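Local coordinates for protein DNA polymerase III, beta subunit (Thermotoga maritima, PDB 1VPK) that probably forms a ring-shaped head-to-tail dimer around DNA that tethers DNA polymerase and other proteins to the template and makes synthesis processive, at residues E276-V281 against E290-E295; I347-V352 against C358-L363. All blocks are in the same frame, centred on the assembly; numbering follows the deposited sequence.

Contact 1 (E276-V281 against E290-E295)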
# COMPACT_ATOMS: atom_id res chain seq x y z
N GLU A 276 9.72 18.46 -3.86
CA GLU A 276 8.39 19.03 -3.88
C GLU A 276 8.04 19.62 -5.25
O GLU A 276 6.92 19.55 -5.73
CB GLU A 276 8.23 20.05 -2.75
CG GLU A 276 8.12 19.41 -1.39
CD GLU A 276 8.17 20.40 -0.21
OE1 GLU A 276 8.39 21.63 -0.38
OE2 GLU A 276 8.03 19.91 0.93
N SER A 277 9.02 20.23 -5.89
CA SER A 277 8.84 20.80 -7.23
C SER A 277 8.61 19.70 -8.22
O SER A 277 7.72 19.81 -9.07
CB SER A 277 10.09 21.61 -7.62
OG SER A 277 9.91 22.28 -8.86
N LEU A 278 9.42 18.63 -8.13
CA LEU A 278 9.20 17.45 -9.01
C LEU A 278 7.81 16.87 -8.85
O LEU A 278 7.11 16.59 -9.83
CB LEU A 278 10.29 16.39 -8.77
CG LEU A 278 11.61 16.86 -9.39
CD1 LEU A 278 12.80 16.10 -8.85
CD2 LEU A 278 11.60 16.79 -10.93
N LYS A 279 7.35 16.74 -7.61
CA LYS A 279 5.98 16.28 -7.38
C LYS A 279 4.90 17.16 -8.07
O LYS A 279 3.93 16.65 -8.65
CB LYS A 279 5.67 16.20 -5.90
CG LYS A 279 6.26 15.00 -5.16
CD LYS A 279 5.41 14.77 -3.87
N ARG A 280 5.08 18.47 -8.01
CA ARG A 280 4.14 19.41 -8.66
C ARG A 280 4.12 19.20 -10.18
O ARG A 280 3.04 19.11 -10.77
CB ARG A 280 4.44 20.89 -8.26
CG ARG A 280 4.22 21.09 -6.78
CD ARG A 280 4.32 22.50 -6.24
NE ARG A 280 5.66 23.07 -6.29
CZ ARG A 280 6.49 23.21 -5.23
NH1 ARG A 280 6.16 22.82 -4.02
NH2 ARG A 280 7.66 23.77 -5.40
N VAL A 281 5.28 19.09 -10.83
CA VAL A 281 5.29 19.01 -12.26
C VAL A 281 4.86 17.63 -12.75
O VAL A 281 4.37 17.51 -13.85
CB VAL A 281 6.65 19.45 -12.92
CG1 VAL A 281 7.00 20.92 -12.52
CG2 VAL A 281 7.79 18.50 -12.56
N GLU A 290 6.00 12.37 -19.54
CA GLU A 290 7.05 11.78 -18.67
C GLU A 290 8.35 12.57 -18.78
O GLU A 290 9.46 12.01 -18.88
CB GLU A 290 7.30 10.30 -19.02
CG GLU A 290 6.04 9.47 -19.19
CD GLU A 290 5.24 9.24 -17.91
OE1 GLU A 290 5.83 9.31 -16.82
OE2 GLU A 290 4.02 8.95 -17.99
N SER A 291 8.20 13.89 -18.77
CA SER A 291 9.33 14.78 -19.05
C SER A 291 9.23 16.04 -18.23
O SER A 291 8.14 16.54 -18.07
CB SER A 291 9.29 15.16 -20.51
OG SER A 291 10.05 16.32 -20.76
N VAL A 292 10.35 16.52 -17.69
CA VAL A 292 10.47 17.83 -17.12
C VAL A 292 11.65 18.51 -17.80
O VAL A 292 12.71 17.91 -17.94
CB VAL A 292 10.65 17.81 -15.58
CG1 VAL A 292 11.86 16.92 -15.13
CG2 VAL A 292 10.83 19.24 -14.99
N LYS A 293 11.42 19.73 -18.28
CA LYS A 293 12.46 20.63 -18.78
C LYS A 293 12.90 21.57 -17.67
O LYS A 293 12.06 22.24 -17.02
CB LYS A 293 11.89 21.44 -19.95
CG LYS A 293 12.89 22.37 -20.60
CD LYS A 293 12.30 23.06 -21.82
CE LYS A 293 11.17 23.98 -21.42
NZ LYS A 293 10.82 24.93 -22.53
N PHE A 294 14.21 21.57 -17.41
CA PHE A 294 14.85 22.49 -16.50
C PHE A 294 15.39 23.64 -17.32
O PHE A 294 16.11 23.41 -18.29
CB PHE A 294 16.02 21.82 -15.78
CG PHE A 294 15.61 20.79 -14.78
CD1 PHE A 294 15.12 19.59 -15.17
CD2 PHE A 294 15.70 21.01 -13.44
CE1 PHE A 294 14.73 18.65 -14.25
CE2 PHE A 294 15.32 20.07 -12.53
CZ PHE A 294 14.86 18.90 -12.95
N GLU A 295 14.98 24.85 -16.95
CA GLU A 295 15.49 26.11 -17.47
C GLU A 295 16.27 26.72 -16.31
O GLU A 295 15.71 27.30 -15.35
CB GLU A 295 14.35 27.01 -17.92
CG GLU A 295 13.53 26.40 -19.03
CD GLU A 295 12.24 27.14 -19.28
OE1 GLU A 295 11.90 28.07 -18.55
OE2 GLU A 295 11.55 26.78 -20.23
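Val281 and Val292 bring the backbones of helix segment 276-281 and strand segment 292-295 nearest, with their CA atoms 7.2 Å apart. The two short axes approach to 10.5 Å and their N-to-C directions differ by 131°, so the chain comes back along the helix at a slant, and side chains have to bridge the gap. Val281 CG2 meets Val292 CG2 at 4.0 Å, the two valines crossing at about a right angle. The torsions explain the contact: Val292 holds CG2 opposite its backbone N, beside the carbonyl carbon, while CG1 is left for Leu278. One helical turn back, Leu278 reaches in with the end of its side chain, CD2 lying 4.2 Å from Val292 CG1 and 4.4 Å from Phe294 CZ. That methyl approaches the phenyl ring obliquely.

This is helix-on-sheet packing in the C-terminal domain of the DNA polymerase III beta subunit, where helix 271-285 lies against the sheet containing strand 292-296. Leu303 of the adjacent strand 300-307 touches Val292 and Phe294, and Pro332 and Ile335 of helix 332-341 cover Leu278.

Polar groups turn to other partners. Arg280 NH2 makes a salt bridge with Asp315, which also accepts a hydrogen bond from Ser277 OG, and Arg280 packs on Thr115 of the second subunit. Within the strand, Lys293 NZ and Glu295 OE2 form a salt bridge of 3.0 Å whose hydrogen-bond geometry is weak.

Contact 2 (I347-V352 against C358-L363)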
# COMPACT_ATOMS: atom_id res chain seq x y z
N ILE A 347 21.64 19.20 -2.19
CA ILE A 347 22.27 18.38 -3.22
C ILE A 347 22.87 19.30 -4.30
O ILE A 347 22.49 20.49 -4.41
CB ILE A 347 21.25 17.37 -3.86
CG1 ILE A 347 20.13 18.08 -4.63
CG2 ILE A 347 20.61 16.50 -2.79
CD1 ILE A 347 20.19 17.90 -6.09
N GLU A 348 23.79 18.74 -5.07
CA GLU A 348 24.25 19.39 -6.28
C GLU A 348 23.84 18.65 -7.52
O GLU A 348 23.79 17.42 -7.55
CB GLU A 348 25.78 19.47 -6.39
CG GLU A 348 26.50 19.88 -5.23
CD GLU A 348 27.92 20.24 -5.63
OE1 GLU A 348 28.49 19.64 -6.59
OE2 GLU A 348 28.44 21.15 -4.99
N MET A 349 23.51 19.43 -8.53
CA MET A 349 23.26 18.94 -9.87
C MET A 349 24.29 19.58 -10.79
O MET A 349 24.38 20.79 -10.83
CB MET A 349 21.90 19.36 -10.34
CG MET A 349 20.76 18.85 -9.48
SD MET A 349 19.19 19.17 -10.24
CE MET A 349 18.92 17.93 -11.43
N ASN A 350 25.02 18.75 -11.55
CA ASN A 350 26.17 19.17 -12.35
C ASN A 350 25.90 18.77 -13.80
O ASN A 350 25.58 17.61 -14.07
CB ASN A 350 27.43 18.47 -11.86
CG ASN A 350 27.90 18.96 -10.47
OD1 ASN A 350 28.49 20.01 -10.38
ND2 ASN A 350 27.67 18.17 -9.42
N PHE A 351 26.05 19.72 -14.72
CA PHE A 351 25.68 19.55 -16.12
C PHE A 351 26.80 20.01 -17.03
O PHE A 351 27.63 20.87 -16.66
CB PHE A 351 24.47 20.42 -16.46
CG PHE A 351 23.28 20.29 -15.52
CD1 PHE A 351 23.19 21.09 -14.42
CD2 PHE A 351 22.24 19.41 -15.78
CE1 PHE A 351 22.10 21.02 -13.56
CE2 PHE A 351 21.13 19.36 -14.93
CZ PHE A 351 21.08 20.18 -13.82
N VAL A 352 26.78 19.48 -18.26
CA VAL A 352 27.67 19.93 -19.33
C VAL A 352 26.80 20.62 -20.37
O VAL A 352 26.84 21.83 -20.50
CB VAL A 352 28.55 18.75 -19.90
CG1 VAL A 352 29.53 19.21 -21.02
CG2 VAL A 352 29.41 18.14 -18.82
N CYS A 358 23.76 14.17 -16.44
CA CYS A 358 23.81 15.03 -15.25
C CYS A 358 24.32 14.18 -14.09
O CYS A 358 23.87 13.02 -13.90
CB CYS A 358 22.40 15.54 -14.95
SG CYS A 358 22.21 16.32 -13.40
N GLN A 359 25.24 14.73 -13.33
CA GLN A 359 25.68 14.13 -12.08
C GLN A 359 24.96 14.81 -10.93
O GLN A 359 24.98 16.03 -10.80
CB GLN A 359 27.19 14.21 -11.89
CG GLN A 359 27.63 13.58 -10.58
CD GLN A 359 29.12 13.57 -10.39
OE1 GLN A 359 29.84 13.01 -11.18
NE2 GLN A 359 29.59 14.21 -9.32
N ILE A 360 24.31 14.00 -10.10
CA ILE A 360 23.74 14.44 -8.86
C ILE A 360 24.49 13.84 -7.65
O ILE A 360 24.76 12.60 -7.56
CB ILE A 360 22.25 14.10 -8.78
CG1 ILE A 360 21.49 14.77 -9.94
CG2 ILE A 360 21.69 14.56 -7.43
CD1 ILE A 360 20.10 14.29 -10.11
N ASN A 361 24.82 14.71 -6.71
CA ASN A 361 25.46 14.24 -5.50
C ASN A 361 25.01 15.00 -4.26
O ASN A 361 24.55 16.11 -4.37
CB ASN A 361 26.99 14.29 -5.67
CG ASN A 361 27.47 15.58 -6.18
OD1 ASN A 361 27.66 15.75 -7.41
ND2 ASN A 361 27.76 16.51 -5.26
N PRO A 362 25.19 14.40 -3.08
CA PRO A 362 24.98 15.16 -1.85
C PRO A 362 26.02 16.25 -1.74
O PRO A 362 27.13 16.06 -2.23
CB PRO A 362 25.20 14.16 -0.74
CG PRO A 362 25.69 12.99 -1.33
CD PRO A 362 25.68 13.06 -2.81
N LEU A 363 25.66 17.37 -1.11
CA LEU A 363 26.57 18.49 -0.98
C LEU A 363 27.62 18.13 0.01
O LEU A 363 27.33 17.80 1.14
CB LEU A 363 25.83 19.76 -0.54
CG LEU A 363 26.64 21.02 -0.28
CD1 LEU A 363 27.26 21.48 -1.64
CD2 LEU A 363 25.81 22.12 0.32
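Glu348 and Asn361 form an antiparallel hydrogen-bonded pair: Glu348 N donates to Asn361 O at 2.8 Å, and Asn361 N returns a bond to Glu348 O at 3.0 Å. Two residues along, Asn350 and Gln359 repeat the exchange, with Asn350 N to Gln359 O at 2.8 Å and Gln359 N back to Asn350 O. The two-way bonds and the 163° between the strand axes mark antiparallel pairing, and since the strands are consecutive in the chain they form a beta hairpin.

A polar network covers the face carrying Glu348, Asn350, Gln359 and Asn361. Glu348 OE1 accepts from Asn350 ND2 at 3.3 Å, on the anti side of the carboxylate, and takes a weak bond from Asn361 ND2 at 3.5 Å. Its charged partner is Lys266, whose NZ also donates to Asn350 OD1; the lysine probably helps stabilise the carboxylate's negative charge. Asn361 CG sits between its backbone N and carbonyl carbon (chi1 49°), which turns the amide toward Glu348 and Asn350 of the partner strand. Its own segment also engages it: Gln359 NE2 donates to Asn361 OD1 from above the carbonyl plane, the N-H pointing almost straight at it (176°), and Asn361 ND2 donates to Pro362 O.

The other face is apolar. Met349 and Ile360 run side by side, CE to CD1 4.0 Å, while Cys358 SG approaches the Phe351 ring obliquely, 4.1 Å from its centroid, a sulfur-aromatic contact. Beyond this face, Ile360 packs on helix 332-341 and Phe351 on strand 326-330; within the sheet, strand 265-270 flanks 346-351 and strand 368-372 flanks 358-362.

Both contacts belong to the C-terminal domain, with centres 16 Å apart and nearest atoms about 4 Å apart, though they do not touch. Contact 1 is fully buried and purely apolar across its segments, burying 119 Å² between a helix and a strand of one sheet. Contact 2 joins neighbouring strands of another sheet, buries 503 Å², and divides its chemistry by face: backbone bonds along the seam, a partly exposed polar network on one side and buried apolar packing on the other. Helix 332-341 connects the two places, touching Leu278 and Val292 in contact 1 and Ile360 in contact 2. Of the two, only contact 1 has the second subunit nearby, against Arg280 on its helix.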